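Local coordinates for RNA-binding protein, putative (Trypanosoma brucei, PDB 6E4O), which binds and remodels RNA, probably including mRNA, through this RNA recognition motif, one domain of a longer protein of kinetoplastid RNA editing, at residues 22-27 with 43-48. Residues are numbered along the deposited sequence; the frame is centred on the assembly and turned at random.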
loop_
_atom_site.group_PDB
_atom_site.type_symbol
_atom_site.label_atom_id
_atom_site.label_comp_id
_atom_site.label_asym_id
_atom_site.label_seq_id
_atom_site.Cartn_x
_atom_site.Cartn_y
_atom_site.Cartn_z
ATOM N N ASP A 22 -7.547 -3.223 -1.214
ATOM C CA ASP A 22 -7.868 -4.607 -0.878
ATOM C C ASP A 22 -6.614 -5.428 -0.603
ATOM O O ASP A 22 -6.606 -6.275 0.295
ATOM C CB ASP A 22 -8.713 -5.277 -1.968
ATOM C CG ASP A 22 -10.178 -4.904 -1.881
ATOM O OD1 ASP A 22 -10.627 -4.465 -0.799
ATOM O OD2 ASP A 22 -10.886 -5.054 -2.897
ATOM N N HIS A 23 -5.566 -5.194 -1.385
ATOM C CA HIS A 23 -4.297 -5.879 -1.179
ATOM C C HIS A 23 -3.748 -5.581 0.225
ATOM O O HIS A 23 -3.296 -6.476 0.945
ATOM C CB HIS A 23 -3.294 -5.459 -2.257
ATOM C CG HIS A 23 -1.986 -6.186 -2.184
ATOM N ND1 HIS A 23 -1.861 -7.526 -2.467
ATOM C CD2 HIS A 23 -0.745 -5.743 -1.872
ATOM C CE1 HIS A 23 -0.593 -7.886 -2.323
ATOM N NE2 HIS A 23 0.101 -6.823 -1.965
ATOM N N LEU A 24 -3.808 -4.315 0.616
ATOM C CA LEU A 24 -3.207 -3.872 1.870
ATOM C C LEU A 24 -4.083 -4.160 3.085
ATOM O O LEU A 24 -3.632 -4.052 4.227
ATOM C CB LEU A 24 -2.868 -2.380 1.782
ATOM C CG LEU A 24 -1.751 -2.071 0.788
ATOM C CD1 LEU A 24 -1.611 -0.562 0.610
ATOM C CD2 LEU A 24 -0.438 -2.683 1.243
ATOM N N ARG A 25 -5.340 -4.528 2.850
ATOM C CA ARG A 25 -6.211 -4.913 3.957
ATOM C C ARG A 25 -5.688 -6.178 4.625
ATOM O O ARG A 25 -6.131 -6.545 5.708
ATOM C CB ARG A 25 -7.658 -5.120 3.496
ATOM C CG ARG A 25 -8.446 -3.831 3.307
ATOM C CD ARG A 25 -9.941 -4.089 3.462
ATOM N NE ARG A 25 -10.493 -4.807 2.323
ATOM C CZ ARG A 25 -11.471 -5.704 2.397
ATOM N NH1 ARG A 25 -12.016 -6.025 3.568
ATOM N NH2 ARG A 25 -11.897 -6.291 1.290
ATOM N N GLN A 26 -4.744 -6.853 3.971
ATOM C CA GLN A 26 -4.065 -7.981 4.594
ATOM C C GLN A 26 -3.326 -7.542 5.852
ATOM O O GLN A 26 -3.072 -8.351 6.745
ATOM C CB GLN A 26 -3.041 -8.587 3.639
ATOM C CG GLN A 26 -3.628 -9.339 2.451
ATOM C CD GLN A 26 -2.534 -9.934 1.597
ATOM O OE1 GLN A 26 -2.028 -11.013 1.890
ATOM N NE2 GLN A 26 -2.138 -9.215 0.551
ATOM N N ALA A 27 -2.961 -6.264 5.906
ATOM C CA ALA A 27 -2.185 -5.739 7.025
ATOM C C ALA A 27 -3.048 -4.982 8.024
ATOM O O ALA A 27 -2.698 -4.876 9.195
ATOM C CB ALA A 27 -1.079 -4.843 6.522
ATOM N N VAL A 43 -0.735 5.559 1.169
ATOM C CA VAL A 43 -1.768 4.901 1.929
ATOM C C VAL A 43 -1.596 5.250 3.397
ATOM O O VAL A 43 -0.478 5.411 3.869
ATOM C CB VAL A 43 -1.639 3.369 1.743
ATOM C CG1 VAL A 43 -2.681 2.614 2.565
ATOM C CG2 VAL A 43 -1.737 3.008 0.254
ATOM N N GLU A 44 -2.705 5.374 4.118
ATOM C CA GLU A 44 -2.647 5.481 5.563
ATOM C C GLU A 44 -3.528 4.410 6.164
ATOM O O GLU A 44 -4.573 4.057 5.605
ATOM C CB GLU A 44 -3.103 6.857 6.040
ATOM C CG GLU A 44 -2.191 7.976 5.601
ATOM C CD GLU A 44 -2.374 9.223 6.442
ATOM O OE1 GLU A 44 -3.481 9.413 6.991
ATOM O OE2 GLU A 44 -1.406 10.000 6.568
ATOM N N PHE A 45 -3.087 3.869 7.287
ATOM C CA PHE A 45 -3.840 2.850 7.996
ATOM C C PHE A 45 -4.384 3.467 9.270
ATOM O O PHE A 45 -3.923 4.527 9.704
ATOM C CB PHE A 45 -2.933 1.670 8.368
ATOM C CG PHE A 45 -2.430 0.887 7.190
ATOM C CD1 PHE A 45 -1.281 1.278 6.520
ATOM C CD2 PHE A 45 -3.093 -0.258 6.772
ATOM C CE1 PHE A 45 -0.809 0.548 5.431
ATOM C CE2 PHE A 45 -2.630 -0.993 5.684
ATOM C CZ PHE A 45 -1.489 -0.591 5.016
ATOM N N VAL A 46 -5.336 2.776 9.887
ATOM C CA VAL A 46 -5.914 3.227 11.143
ATOM C C VAL A 46 -4.876 3.309 12.253
ATOM O O VAL A 46 -4.893 4.239 13.056
ATOM C CB VAL A 46 -7.046 2.295 11.586
ATOM C CG1 VAL A 46 -7.608 2.739 12.935
ATOM C CG2 VAL A 46 -8.133 2.289 10.538
ATOM N N THR A 47 -3.973 2.338 12.317
ATOM C CA THR A 47 -2.989 2.332 13.398
ATOM C C THR A 47 -1.558 2.273 12.882
ATOM O O THR A 47 -1.310 1.824 11.761
ATOM C CB THR A 47 -3.204 1.147 14.357
ATOM O OG1 THR A 47 -2.854 -0.073 13.692
ATOM C CG2 THR A 47 -4.660 1.074 14.812
ATOM N N PRO A 48 -0.607 2.741 13.699
ATOM C CA PRO A 48 0.799 2.535 13.345
ATOM C C PRO A 48 1.136 1.052 13.229
ATOM O O PRO A 48 1.989 0.697 12.425
ATOM C CB PRO A 48 1.546 3.164 14.524
ATOM C CG PRO A 48 0.628 4.266 14.969
ATOM C CD PRO A 48 -0.753 3.652 14.851
#
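L24 meets V43 and F45 where the end of the first helix of this RNA recognition motif lies on the helix-covered face of its beta sheet. The contact is buried and wholly apolar between side chains. L24 and V43 reach toward each other tip to tip, with CD1 of L24 3.6 Å from CG2 of V43 and only slightly farther from CG1. The V43 rotation, CG1 anti to the backbone N (chi1 178°), presents both methyls to that one leucine carbon. Farther along strand 40-45, F45 points the far edge of its ring at L24 and A27: CZ lies 3.9 Å from CB of L24, and CE2 lies 4.2 Å from CB of A27, whose methyl meets the ring obliquely. Helix 48-57 closes over the same phenylalanine through A51 and A54, while V6 of the adjacent central strand 5-9 touches it too, making F45 a piece of core shared by both helices and the sheet.

No hydrogen bond joins the two segments; three local polar links form within 22-27, while NE2 of H23 bonds to OG of S61. R25 makes a side-on salt bridge to D22, its NE and NH2 both 3.1 Å from the single oxygen OD1, NE 22° out of the carboxylate plane and NH2 well above it (58°). Q26 folds back, NE2 giving a hydrogen bond of 3.0 Å to O of H23. The backbone N of A27 bonds to O of L24 at 2.9 Å, and this same carbonyl oxygen lies in the plane of the F45 ring, at its edge, 3.5 Å from CE2.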